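Local coordinates for protein isoflavone reductase (Medicago sativa, PDB 2GAS) that reduces 2'-hydroxyisoflavones with NADPH to chiral isoflavanones such as vestitone, on the plant defence pathway to the phytoalexin medicarpin, at residues N209-I214 with A282-A287; H213-K218 with A275-D280; V33-T38 with L59-I64; D63-E68 with Q92-K97. All blocks are in the same frame, centred on the assembly; numbering follows the deposited sequence.

Interaction 1 of 4, residues N209-I214 with A282-A287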
loop_
_atom_site.group_PDB
_atom_site.type_symbol
_atom_site.label_atom_id
_atom_site.label_comp_id
_atom_site.label_asym_id
_atom_site.label_seq_id
_atom_site.Cartn_x
_atom_site.Cartn_y
_atom_site.Cartn_z
ATOM N N ASN A 209 -11.068 13.753 3.899
ATOM C CA ASN A 209 -9.868 14.511 4.251
ATOM C C ASN A 209 -9.180 13.944 5.488
ATOM O O ASN A 209 -8.728 14.685 6.366
ATOM C CB ASN A 209 -10.216 15.992 4.470
ATOM C CG ASN A 209 -10.605 16.702 3.178
ATOM O OD1 ASN A 209 -10.910 17.899 3.181
ATOM N ND2 ASN A 209 -10.594 15.975 2.075
ATOM N N LYS A 210 -9.113 12.617 5.547
ATOM C CA LYS A 210 -8.485 11.910 6.658
ATOM C C LYS A 210 -7.494 10.871 6.144
ATOM O O LYS A 210 -7.581 10.423 4.996
ATOM C CB LYS A 210 -9.543 11.167 7.482
ATOM C CG LYS A 210 -10.539 12.033 8.241
ATOM C CD LYS A 210 -10.022 12.383 9.622
ATOM C CE LYS A 210 -11.149 12.821 10.544
ATOM N NZ LYS A 210 -11.894 13.983 9.991
ATOM N N ALA A 211 -6.555 10.501 7.006
ATOM C CA ALA A 211 -5.594 9.457 6.692
ATOM C C ALA A 211 -6.153 8.249 7.443
ATOM O O ALA A 211 -6.504 8.358 8.621
ATOM C CB ALA A 211 -4.211 9.814 7.230
ATOM N N VAL A 212 -6.277 7.116 6.758
ATOM C CA VAL A 212 -6.789 5.889 7.379
ATOM C C VAL A 212 -5.586 4.987 7.620
ATOM O O VAL A 212 -4.841 4.669 6.692
ATOM C CB VAL A 212 -7.813 5.183 6.462
ATOM C CG1 VAL A 212 -8.251 3.856 7.073
ATOM C CG2 VAL A 212 -9.018 6.079 6.262
ATOM N N HIS A 213 -5.398 4.580 8.872
ATOM C CA HIS A 213 -4.255 3.759 9.254
ATOM C C HIS A 213 -4.618 2.316 9.534
ATOM O O HIS A 213 -5.547 2.039 10.293
ATOM C CB HIS A 213 -3.611 4.360 10.500
ATOM C CG HIS A 213 -3.342 5.824 10.377
ATOM N ND1 HIS A 213 -2.142 6.322 9.913
ATOM C CD2 HIS A 213 -4.144 6.896 10.578
ATOM C CE1 HIS A 213 -2.220 7.639 9.832
ATOM N NE2 HIS A 213 -3.423 8.012 10.229
ATOM N N ILE A 214 -3.871 1.400 8.928
ATOM C CA ILE A 214 -4.113 -0.018 9.142
ATOM C C ILE A 214 -3.048 -0.586 10.079
ATOM O O ILE A 214 -1.902 -0.788 9.684
ATOM C CB ILE A 214 -4.065 -0.817 7.813
ATOM C CG1 ILE A 214 -4.935 -0.143 6.748
ATOM C CG2 ILE A 214 -4.523 -2.257 8.056
ATOM C CD1 ILE A 214 -6.403 -0.182 7.027
ATOM N N ALA A 282 -8.722 14.480 14.593
ATOM C CA ALA A 282 -9.104 15.498 13.629
ATOM C C ALA A 282 -8.570 15.196 12.232
ATOM O O ALA A 282 -9.086 15.721 11.245
ATOM C CB ALA A 282 -8.602 16.869 14.091
ATOM N N LYS A 283 -7.555 14.342 12.144
ATOM C CA LYS A 283 -6.959 14.039 10.848
ATOM C C LYS A 283 -6.789 12.565 10.523
ATOM O O LYS A 283 -6.523 12.216 9.373
ATOM C CB LYS A 283 -5.589 14.720 10.755
ATOM C CG LYS A 283 -5.656 16.240 10.766
ATOM C CD LYS A 283 -4.303 16.891 11.044
ATOM C CE LYS A 283 -3.226 16.482 10.045
ATOM N NZ LYS A 283 -2.675 15.128 10.333
ATOM N N ASP A 284 -6.957 11.702 11.522
ATOM C CA ASP A 284 -6.749 10.271 11.323
ATOM C C ASP A 284 -7.910 9.374 11.731
ATOM O O ASP A 284 -8.707 9.717 12.601
ATOM C CB ASP A 284 -5.521 9.806 12.120
ATOM C CG ASP A 284 -4.281 10.649 11.860
ATOM O OD1 ASP A 284 -3.800 10.681 10.708
ATOM O OD2 ASP A 284 -3.775 11.269 12.824
ATOM N N ILE A 285 -7.965 8.209 11.094
ATOM C CA ILE A 285 -8.958 7.182 11.371
ATOM C C ILE A 285 -8.154 5.895 11.574
ATOM O O ILE A 285 -7.239 5.615 10.802
ATOM C CB ILE A 285 -9.925 6.981 10.176
ATOM C CG1 ILE A 285 -10.838 8.199 10.019
ATOM C CG2 ILE A 285 -10.743 5.714 10.375
ATOM C CD1 ILE A 285 -11.712 8.478 11.215
ATOM N N GLU A 286 -8.465 5.133 12.620
ATOM C CA GLU A 286 -7.775 3.870 12.886
ATOM C C GLU A 286 -8.679 2.772 12.318
ATOM O O GLU A 286 -9.765 2.517 12.843
ATOM C CB GLU A 286 -7.592 3.679 14.397
ATOM C CG GLU A 286 -6.694 2.513 14.787
ATOM C CD GLU A 286 -5.233 2.795 14.513
ATOM O OE1 GLU A 286 -4.620 2.071 13.697
ATOM O OE2 GLU A 286 -4.694 3.746 15.116
ATOM N N ALA A 287 -8.240 2.127 11.244
ATOM C CA ALA A 287 -9.057 1.097 10.606
ATOM C C ALA A 287 -9.593 0.017 11.540
ATOM O O ALA A 287 -10.755 -0.360 11.435
ATOM C CB ALA A 287 -8.288 0.456 9.469
HETATM O O HOH W 1 -10.313 15.688 8.306
#
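His213 and Asp284 sit on neighbouring parallel strands and are joined side chain to side chain. His213 NE2 donates to Asp284 OD1 at 2.7 Å, while ND1 of the same ring bonds Tyr277 OH. Asp284 OD1 lies in the plane of the ring, at its edge. The donor, however, meets this oxygen from above the carboxylate plane, and the ring and carboxylate planes stand 71° apart. The His213 ring reaches this place with CG anti to its own carbonyl carbon (chi1 -50°). Asp284 OD2 is engaged too, by a salt bridge with Arg119 and a bond from the backbone N of Asp280. On the backbone, Ala211 N donates to Lys283 O at 2.9 Å and Ile285 N to Ala211 O. Next, His213 N donates to Ile285 O and Ala287 N to His213 O. This is a short parallel ladder, its last bond coming from Ala287 at the start of helix 287-290. On the face away from His213, Val212 CG2 packs against Ile285 CB at 4.1 Å. The bent chain of Lys210 lies over the backbone of Lys283, its CD 3.4 Å from Lys283 C. Strand 210-213 is the middle of a three-strand parallel sheet. Tyr149 and Cys151 of strand 148-151 bond to its other edge, and strand 284-286 forms the outer edge. Glu286 is the N-cap of helix 287-290, and Phe197 of helix 191-202 packs on Ile214 and Ala287.

Interaction 2 of 4, residues H213-K218 with A275-D280; sequences HIRLPK and AVYEID
Arg215 makes the polar bonds to the backbone of the 275-280 loop. Its NH1 and NH2 both grip Tyr277 O, at 3.1 Å and 3.0 Å. This oxygen lies in the guanidinium plane, and NH1 meets a lone pair of Tyr277 O, in the carbonyl plane. NH1 also donates to Ala275 O at 2.9 Å, but from above that carbonyl plane. A further hydrogen bond joins His213 ND1 and Tyr277 OH, 2.6 Å apart. The hydroxyl also bonds His153.

The stacking involves the same residues. The guanidinium lies flat on the Tyr277 ring, with planes 18° apart. NH1 sits over the ring centre, 3.3 Å above its plane, and Arg215 CZ makes a cation-pi contact. Two bends in the arginine chain, at chi2 and chi3, fold the group back onto the ring. Tyr277 also turns an edge toward the face of His213, an offset edge-to-face pair with planes at 69°.

The apolar part is Ile279 CG2, in CH-pi contact over a face of His213, 4.2 Å from the ring centroid.

Arg215 NH2 also forms a salt bridge with Glu286. One arginine thus ties the loop to strand 284-286, and the carboxylate and ring face are likely to stabilise its charge.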
loop_
_atom_site.group_PDB
_atom_site.type_symbol
_atom_site.label_atom_id
_atom_site.label_comp_id
_atom_site.label_asym_id
_atom_site.label_seq_id
_atom_site.Cartn_x
_atom_site.Cartn_y
_atom_site.Cartn_z
ATOM N N HIS A 213 -5.398 4.580 8.872
ATOM C CA HIS A 213 -4.255 3.759 9.254
ATOM C C HIS A 213 -4.618 2.316 9.534
ATOM O O HIS A 213 -5.547 2.039 10.293
ATOM C CB HIS A 213 -3.611 4.360 10.500
ATOM C CG HIS A 213 -3.342 5.824 10.377
ATOM N ND1 HIS A 213 -2.142 6.322 9.913
ATOM C CD2 HIS A 213 -4.144 6.896 10.578
ATOM C CE1 HIS A 213 -2.220 7.639 9.832
ATOM N NE2 HIS A 213 -3.423 8.012 10.229
ATOM N N ILE A 214 -3.871 1.400 8.928
ATOM C CA ILE A 214 -4.113 -0.018 9.142
ATOM C C ILE A 214 -3.048 -0.586 10.079
ATOM O O ILE A 214 -1.902 -0.788 9.684
ATOM C CB ILE A 214 -4.065 -0.817 7.813
ATOM C CG1 ILE A 214 -4.935 -0.143 6.748
ATOM C CG2 ILE A 214 -4.523 -2.257 8.056
ATOM C CD1 ILE A 214 -6.403 -0.182 7.027
ATOM N N ARG A 215 -3.422 -0.794 11.336
ATOM C CA ARG A 215 -2.538 -1.394 12.335
ATOM C C ARG A 215 -3.449 -2.421 13.001
ATOM O O ARG A 215 -4.116 -2.114 13.983
ATOM C CB ARG A 215 -2.065 -0.370 13.377
ATOM C CG ARG A 215 -0.825 0.440 12.995
ATOM C CD ARG A 215 -1.174 1.837 12.513
ATOM N NE ARG A 215 -1.867 2.650 13.517
ATOM C CZ ARG A 215 -1.273 3.436 14.416
ATOM N NH1 ARG A 215 0.050 3.531 14.468
ATOM N NH2 ARG A 215 -2.012 4.162 15.244
ATOM N N LEU A 216 -3.486 -3.628 12.443
ATOM C CA LEU A 216 -4.350 -4.692 12.957
ATOM C C LEU A 216 -3.727 -5.386 14.174
ATOM O O LEU A 216 -2.606 -5.879 14.121
ATOM C CB LEU A 216 -4.635 -5.685 11.828
ATOM C CG LEU A 216 -5.136 -5.014 10.537
ATOM C CD1 LEU A 216 -5.091 -5.996 9.386
ATOM C CD2 LEU A 216 -6.549 -4.477 10.739
ATOM N N PRO A 217 -4.467 -5.438 15.292
ATOM C CA PRO A 217 -4.017 -6.049 16.547
ATOM C C PRO A 217 -3.158 -7.312 16.479
ATOM O O PRO A 217 -2.044 -7.327 16.998
ATOM C CB PRO A 217 -5.324 -6.266 17.301
ATOM C CG PRO A 217 -6.102 -5.054 16.908
ATOM C CD PRO A 217 -5.871 -5.004 15.406
ATOM N N LYS A 218 -3.661 -8.364 15.846
ATOM C CA LYS A 218 -2.906 -9.610 15.771
ATOM C C LYS A 218 -1.741 -9.573 14.793
ATOM O O LYS A 218 -0.938 -10.507 14.746
ATOM C CB LYS A 218 -3.837 -10.774 15.424
ATOM C CG LYS A 218 -4.772 -11.154 16.567
ATOM C CD LYS A 218 -5.693 -12.311 16.196
ATOM C CE LYS A 218 -6.689 -11.904 15.121
ATOM N NZ LYS A 218 -7.632 -13.011 14.784
ATOM N N ALA A 275 5.522 2.489 12.020
ATOM C CA ALA A 275 4.130 2.084 12.215
ATOM C C ALA A 275 3.683 2.418 13.631
ATOM O O ALA A 275 2.526 2.197 13.993
ATOM C CB ALA A 275 3.960 0.583 11.965
ATOM N N VAL A 276 4.604 2.963 14.422
ATOM C CA VAL A 276 4.326 3.307 15.812
ATOM C C VAL A 276 4.063 4.796 16.003
ATOM O O VAL A 276 4.960 5.618 15.827
ATOM C CB VAL A 276 5.511 2.907 16.714
ATOM C CG1 VAL A 276 5.197 3.226 18.170
ATOM C CG2 VAL A 276 5.813 1.432 16.537
ATOM N N TYR A 277 2.826 5.126 16.359
ATOM C CA TYR A 277 2.418 6.511 16.589
ATOM C C TYR A 277 0.962 6.579 17.027
ATOM O O TYR A 277 0.168 5.698 16.712
ATOM C CB TYR A 277 2.596 7.356 15.318
ATOM C CG TYR A 277 1.913 6.789 14.086
ATOM C CD1 TYR A 277 2.605 5.961 13.207
ATOM C CD2 TYR A 277 0.570 7.067 13.809
ATOM C CE1 TYR A 277 1.988 5.421 12.085
ATOM C CE2 TYR A 277 -0.061 6.526 12.686
ATOM C CZ TYR A 277 0.657 5.705 11.829
ATOM O OH TYR A 277 0.065 5.155 10.712
ATOM N N GLU A 278 0.620 7.624 17.772
ATOM C CA GLU A 278 -0.754 7.816 18.213
ATOM C C GLU A 278 -1.391 8.716 17.162
ATOM O O GLU A 278 -0.725 9.586 16.603
ATOM C CB GLU A 278 -0.791 8.488 19.589
ATOM C CG GLU A 278 -0.309 7.586 20.713
ATOM C CD GLU A 278 -0.325 8.268 22.068
ATOM O OE1 GLU A 278 -0.054 7.583 23.077
ATOM O OE2 GLU A 278 -0.604 9.485 22.125
ATOM N N ILE A 279 -2.670 8.512 16.878
ATOM C CA ILE A 279 -3.304 9.336 15.865
ATOM C C ILE A 279 -4.066 10.517 16.434
ATOM O O ILE A 279 -4.384 10.571 17.625
ATOM C CB ILE A 279 -4.257 8.516 14.957
ATOM C CG1 ILE A 279 -5.508 8.090 15.729
ATOM C CG2 ILE A 279 -3.516 7.315 14.387
ATOM C CD1 ILE A 279 -5.256 7.153 16.859
ATOM N N ASP A 280 -4.332 11.473 15.554
ATOM C CA ASP A 280 -5.056 12.690 15.879
ATOM C C ASP A 280 -6.449 12.515 15.282
ATOM O O ASP A 280 -6.597 12.411 14.068
ATOM C CB ASP A 280 -4.329 13.877 15.248
ATOM C CG ASP A 280 -5.048 15.192 15.459
ATOM O OD1 ASP A 280 -4.451 16.239 15.134
ATOM O OD2 ASP A 280 -6.202 15.184 15.936
#

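Interaction 3 of 4, residues V33-T38 with L59-I64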
loop_
_atom_site.group_PDB
_atom_site.type_symbol
_atom_site.label_atom_id
_atom_site.label_comp_id
_atom_site.label_asym_id
_atom_site.label_seq_id
_atom_site.Cartn_x
_atom_site.Cartn_y
_atom_site.Cartn_z
ATOM N N VAL A 33 -7.956 1.608 -18.440
ATOM C CA VAL A 33 -7.034 0.769 -19.188
ATOM C C VAL A 33 -6.812 1.305 -20.593
ATOM O O VAL A 33 -7.721 1.865 -21.208
ATOM C CB VAL A 33 -7.562 -0.679 -19.303
ATOM C CG1 VAL A 33 -7.557 -1.351 -17.936
ATOM C CG2 VAL A 33 -8.963 -0.672 -19.877
ATOM N N ARG A 34 -5.594 1.125 -21.090
ATOM C CA ARG A 34 -5.234 1.565 -22.426
ATOM C C ARG A 34 -5.490 0.415 -23.397
ATOM O O ARG A 34 -5.034 -0.707 -23.177
ATOM C CB ARG A 34 -3.754 1.963 -22.466
ATOM C CG ARG A 34 -3.385 3.046 -21.466
ATOM C CD ARG A 34 -1.955 3.531 -21.647
ATOM N NE ARG A 34 -0.956 2.542 -21.254
ATOM C CZ ARG A 34 0.354 2.763 -21.283
ATOM N NH1 ARG A 34 1.202 1.816 -20.909
ATOM N NH2 ARG A 34 0.818 3.938 -21.689
ATOM N N LYS A 35 -6.239 0.688 -24.459
ATOM C CA LYS A 35 -6.527 -0.337 -25.451
ATOM C C LYS A 35 -5.459 -0.298 -26.527
ATOM O O LYS A 35 -5.755 -0.357 -27.721
ATOM C CB LYS A 35 -7.911 -0.120 -26.070
ATOM C CG LYS A 35 -9.043 -0.733 -25.263
ATOM C CD LYS A 35 -8.905 -2.249 -25.206
ATOM C CE LYS A 35 -10.016 -2.881 -24.388
ATOM N NZ LYS A 35 -9.988 -2.407 -22.983
ATOM N N THR A 36 -4.211 -0.189 -26.084
ATOM C CA THR A 36 -3.072 -0.144 -26.986
ATOM C C THR A 36 -2.031 -1.153 -26.519
ATOM O O THR A 36 -2.068 -1.613 -25.377
ATOM C CB THR A 36 -2.445 1.263 -27.025
ATOM O OG1 THR A 36 -1.412 1.298 -28.017
ATOM C CG2 THR A 36 -1.858 1.626 -25.671
ATOM N N ILE A 37 -1.107 -1.495 -27.408
ATOM C CA ILE A 37 -0.069 -2.466 -27.093
ATOM C C ILE A 37 1.143 -1.854 -26.399
ATOM O O ILE A 37 1.814 -0.982 -26.948
ATOM C CB ILE A 37 0.388 -3.195 -28.377
ATOM C CG1 ILE A 37 -0.735 -4.113 -28.863
ATOM C CG2 ILE A 37 1.672 -3.979 -28.122
ATOM C CD1 ILE A 37 -0.416 -4.855 -30.135
ATOM N N THR A 38 1.413 -2.325 -25.183
ATOM C CA THR A 38 2.551 -1.849 -24.405
ATOM C C THR A 38 3.405 -3.052 -24.025
ATOM O O THR A 38 3.118 -4.178 -24.440
ATOM C CB THR A 38 2.111 -1.140 -23.107
ATOM O OG1 THR A 38 1.548 -2.095 -22.201
ATOM C CG2 THR A 38 1.067 -0.066 -23.417
ATOM N N LEU A 59 -14.669 -1.049 -18.223
ATOM C CA LEU A 59 -13.368 -0.556 -18.654
ATOM C C LEU A 59 -13.494 0.792 -19.335
ATOM O O LEU A 59 -14.221 0.929 -20.321
ATOM C CB LEU A 59 -12.720 -1.534 -19.635
ATOM C CG LEU A 59 -12.550 -2.975 -19.168
ATOM C CD1 LEU A 59 -11.853 -3.767 -20.264
ATOM C CD2 LEU A 59 -11.745 -3.007 -17.874
ATOM N N LEU A 60 -12.788 1.785 -18.808
ATOM C CA LEU A 60 -12.792 3.118 -19.394
ATOM C C LEU A 60 -11.447 3.270 -20.096
ATOM O O LEU A 60 -10.395 3.037 -19.498
ATOM C CB LEU A 60 -12.963 4.186 -18.308
ATOM C CG LEU A 60 -14.305 4.174 -17.567
ATOM C CD1 LEU A 60 -14.353 5.332 -16.581
ATOM C CD2 LEU A 60 -15.453 4.288 -18.562
ATOM N N GLU A 61 -11.482 3.647 -21.370
ATOM C CA GLU A 61 -10.258 3.789 -22.145
ATOM C C GLU A 61 -9.551 5.107 -21.868
ATOM O O GLU A 61 -10.151 6.177 -21.961
ATOM C CB GLU A 61 -10.566 3.671 -23.640
ATOM C CG GLU A 61 -9.337 3.418 -24.500
ATOM C CD GLU A 61 -9.668 3.289 -25.976
ATOM O OE1 GLU A 61 -10.622 2.556 -26.314
ATOM O OE2 GLU A 61 -8.965 3.914 -26.797
ATOM N N GLY A 62 -8.270 5.026 -21.527
ATOM C CA GLY A 62 -7.523 6.236 -21.249
ATOM C C GLY A 62 -6.131 5.986 -20.710
ATOM O O GLY A 62 -5.785 4.865 -20.331
ATOM N N ASP A 63 -5.334 7.045 -20.681
ATOM C CA ASP A 63 -3.967 6.976 -20.189
ATOM C C ASP A 63 -3.676 8.191 -19.319
ATOM O O ASP A 63 -3.994 9.322 -19.686
ATOM C CB ASP A 63 -2.986 6.927 -21.364
ATOM C CG ASP A 63 -1.539 7.054 -20.922
ATOM O OD1 ASP A 63 -1.124 6.310 -20.008
ATOM O OD2 ASP A 63 -0.816 7.898 -21.494
ATOM N N ILE A 64 -3.073 7.948 -18.161
ATOM C CA ILE A 64 -2.734 9.018 -17.230
ATOM C C ILE A 64 -2.034 10.165 -17.955
ATOM O O ILE A 64 -2.107 11.317 -17.526
ATOM C CB ILE A 64 -1.799 8.504 -16.108
ATOM C CG1 ILE A 64 -2.418 7.280 -15.430
ATOM C CG2 ILE A 64 -1.533 9.611 -15.096
ATOM C CD1 ILE A 64 -3.777 7.526 -14.816
#
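Val33 pairs with Glu61 at the edge of the parallel Rossmann-type sheet, where strand 29-33 lies beside the outermost strand 58-61. Val33 N donates to Leu60 O at 3.0 Å, and Gly62 N returns a bond to Val33 O at 3.2 Å. The second N-H is fairly straight, but it reaches the oxygen from 51° out of the carbonyl plane. Val33 CG2 rests on Leu59 CB at 3.9 Å. Past the strand ends, Arg34 and Asp63 lie side by side and point the same way. Arg34 NH2 and Asp63 OD1 form a long, weak salt bridge of 3.5 Å. The guanidinium and carboxylate planes are 28° apart. Asp63 reaches over because its CG is anti to the backbone N (chi1 172°). Arg34 probably binds NADP(+), as in relatives. An alanine at Arg34 removes the guanidinium and its chain, which is likely to leave the Asp63 carboxylate without its charged mate and freer to turn. Lys35 instead crosses Glu61 at about a right angle. The contact is made by its CB and CG, not its amine.

Further out, Ile49 of helix 42-54 packs on both Val33 and Leu59. Pro10, in the loop that probably binds NADP(+), also touches Val33. Thr69 OG1 accepts the backbone N-H of Asp63 and so anchors the turn after the strand. Arg34 CG comes within 3.2 Å of Gly62 O.

Interaction 4 of 4, residues D63-E68 with Q92-K97; sequences DINDHE and QVKIIK
Ile64 and Ile95 meet obliquely, branch against branch. The CG2 methyl of Ile64 lies 3.7 Å from Ile95 CG1, and the CD1 end of Ile95 reaches in toward the same side chain. The modelled spacing to CD1 is too tight to be trusted in detail. Ile95 has CG1 anti to its own carbonyl carbon (chi1 -63°), which turns its ethyl arm toward Ile64. Leu8 of strand 5-8 touches both isoleucines, and Phe108 of strand 107-109 packs on Ile95.

Lys94 is one residue back on helix 92-102. Its CB lies 4.0 Å from Ile64 O. The rest of its chain runs out extended, crossing Asn65 obliquely. Its amine forms a salt bridge with Asp91.

The contact belongs to the Rossmann-type domain. Segment 63-68 links strand 58-61 to helix 67-74. Asp63 to Asp66 form a type I beta turn, with Asp66 N bonded to Asp63 O. Asp66 then serves as the N-cap of helix 67-74.

One helical turn on from Lys94, Lys97 crosses His67 at about a right angle, its NZ over one face of the imidazole. An alanine in place of His67 would probably leave the Lys97 end without its flat support and free to swing. The bend that brings Lys97 NZ over the ring is at chi4 (-59°).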
loop_
_atom_site.group_PDB
_atom_site.type_symbol
_atom_site.label_atom_id
_atom_site.label_comp_id
_atom_site.label_asym_id
_atom_site.label_seq_id
_atom_site.Cartn_x
_atom_site.Cartn_y
_atom_site.Cartn_z
ATOM N N ASP A 63 -5.334 7.045 -20.681
ATOM C CA ASP A 63 -3.967 6.976 -20.189
ATOM C C ASP A 63 -3.676 8.191 -19.319
ATOM O O ASP A 63 -3.994 9.322 -19.686
ATOM C CB ASP A 63 -2.986 6.927 -21.364
ATOM C CG ASP A 63 -1.539 7.054 -20.922
ATOM O OD1 ASP A 63 -1.124 6.310 -20.008
ATOM O OD2 ASP A 63 -0.816 7.898 -21.494
ATOM N N ILE A 64 -3.073 7.948 -18.161
ATOM C CA ILE A 64 -2.734 9.018 -17.230
ATOM C C ILE A 64 -2.034 10.165 -17.955
ATOM O O ILE A 64 -2.107 11.317 -17.526
ATOM C CB ILE A 64 -1.799 8.504 -16.108
ATOM C CG1 ILE A 64 -2.418 7.280 -15.430
ATOM C CG2 ILE A 64 -1.533 9.611 -15.096
ATOM C CD1 ILE A 64 -3.777 7.526 -14.816
ATOM N N ASN A 65 -1.360 9.846 -19.055
ATOM C CA ASN A 65 -0.642 10.855 -19.825
ATOM C C ASN A 65 -1.461 11.466 -20.960
ATOM O O ASN A 65 -0.939 12.230 -21.770
ATOM C CB ASN A 65 0.659 10.266 -20.375
ATOM C CG ASN A 65 1.631 9.875 -19.277
ATOM O OD1 ASN A 65 1.379 8.944 -18.508
ATOM N ND2 ASN A 65 2.745 10.592 -19.191
ATOM N N ASP A 66 -2.743 11.122 -21.021
ATOM C CA ASP A 66 -3.631 11.669 -22.040
ATOM C C ASP A 66 -4.760 12.387 -21.305
ATOM O O ASP A 66 -5.806 11.805 -21.018
ATOM C CB ASP A 66 -4.189 10.553 -22.927
ATOM C CG ASP A 66 -4.960 11.089 -24.119
ATOM O OD1 ASP A 66 -5.326 10.284 -25.002
ATOM O OD2 ASP A 66 -5.203 12.312 -24.176
ATOM N N HIS A 67 -4.523 13.662 -21.005
ATOM C CA HIS A 67 -5.467 14.494 -20.268
ATOM C C HIS A 67 -6.930 14.373 -20.680
ATOM O O HIS A 67 -7.803 14.226 -19.824
ATOM C CB HIS A 67 -5.026 15.961 -20.338
ATOM C CG HIS A 67 -5.851 16.880 -19.494
ATOM N ND1 HIS A 67 -6.851 17.674 -20.014
ATOM C CD2 HIS A 67 -5.840 17.116 -18.161
ATOM C CE1 HIS A 67 -7.420 18.357 -19.037
ATOM N NE2 HIS A 67 -6.825 18.036 -17.902
ATOM N N GLU A 68 -7.200 14.432 -21.981
ATOM C CA GLU A 68 -8.572 14.335 -22.476
ATOM C C GLU A 68 -9.264 13.056 -22.037
ATOM O O GLU A 68 -10.405 13.088 -21.576
ATOM C CB GLU A 68 -8.607 14.416 -24.002
ATOM C CG GLU A 68 -8.209 15.764 -24.568
ATOM C CD GLU A 68 -8.359 15.824 -26.078
ATOM O OE1 GLU A 68 -7.752 14.980 -26.771
ATOM O OE2 GLU A 68 -9.083 16.715 -26.570
ATOM N N GLN A 92 0.875 12.128 -10.547
ATOM C CA GLN A 92 -0.416 12.400 -9.934
ATOM C C GLN A 92 -0.766 13.876 -10.089
ATOM O O GLN A 92 -1.896 14.279 -9.838
ATOM C CB GLN A 92 -0.410 11.999 -8.459
ATOM C CG GLN A 92 -0.334 10.493 -8.279
ATOM C CD GLN A 92 -0.254 10.079 -6.831
ATOM O OE1 GLN A 92 -1.259 9.719 -6.218
ATOM N NE2 GLN A 92 0.947 10.136 -6.269
ATOM N N VAL A 93 0.214 14.679 -10.501
ATOM C CA VAL A 93 -0.027 16.102 -10.733
ATOM C C VAL A 93 -0.991 16.183 -11.907
ATOM O O VAL A 93 -1.908 17.004 -11.926
ATOM C CB VAL A 93 1.272 16.842 -11.110
ATOM C CG1 VAL A 93 0.954 18.263 -11.556
ATOM C CG2 VAL A 93 2.214 16.862 -9.921
ATOM N N LYS A 94 -0.772 15.316 -12.888
ATOM C CA LYS A 94 -1.619 15.269 -14.071
ATOM C C LYS A 94 -3.005 14.763 -13.689
ATOM O O LYS A 94 -4.014 15.244 -14.202
ATOM C CB LYS A 94 -0.984 14.357 -15.125
ATOM C CG LYS A 94 0.402 14.818 -15.550
ATOM C CD LYS A 94 1.179 13.721 -16.264
ATOM C CE LYS A 94 2.557 14.219 -16.682
ATOM N NZ LYS A 94 3.392 13.151 -17.296
ATOM N N ILE A 95 -3.058 13.794 -12.781
ATOM C CA ILE A 95 -4.339 13.258 -12.342
ATOM C C ILE A 95 -5.155 14.319 -11.605
ATOM O O ILE A 95 -6.364 14.436 -11.810
ATOM C CB ILE A 95 -4.149 12.042 -11.410
ATOM C CG1 ILE A 95 -3.452 10.906 -12.167
ATOM C CG2 ILE A 95 -5.499 11.587 -10.878
ATOM C CD1 ILE A 95 -4.259 10.354 -13.312
ATOM N N ILE A 96 -4.491 15.087 -10.746
ATOM C CA ILE A 96 -5.153 16.140 -9.985
ATOM C C ILE A 96 -5.685 17.219 -10.930
ATOM O O ILE A 96 -6.777 17.752 -10.724
ATOM C CB ILE A 96 -4.181 16.767 -8.949
ATOM C CG1 ILE A 96 -3.846 15.734 -7.869
ATOM C CG2 ILE A 96 -4.811 17.996 -8.303
ATOM C CD1 ILE A 96 -5.055 15.256 -7.100
ATOM N N LYS A 97 -4.914 17.532 -11.965
ATOM C CA LYS A 97 -5.343 18.534 -12.937
ATOM C C LYS A 97 -6.639 18.058 -13.586
ATOM O O LYS A 97 -7.588 18.831 -13.737
ATOM C CB LYS A 97 -4.270 18.739 -14.011
ATOM C CG LYS A 97 -4.635 19.787 -15.058
ATOM C CD LYS A 97 -3.534 19.927 -16.099
ATOM C CE LYS A 97 -3.868 21.007 -17.124
ATOM N NZ LYS A 97 -5.138 20.737 -17.853
#

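How the interactions relate
Along the chain, interactions 3 and 4 come first. They share Asp63 and Ile64, and their centres are about 13 Å apart. Interaction 3 joins strands 29-33 and 58-61 at the edge of the five-strand parallel sheet. Interaction 4 carries the chain on into helix 67-74 and packs it against helix 92-102. Interactions 1 and 2 share His213 and Ile214, have centres about 10 Å apart and touch one another. Interaction 1 joins strands 210-213 and 284-286 of the three-strand sheet, and interaction 2 fastens a loop to it. The centres of interactions 2 and 3 are about 36 Å apart. One pair lies near the probable NADP(+) loop; the other's sheet passes near Arg137, also a probable NADP(+) residue.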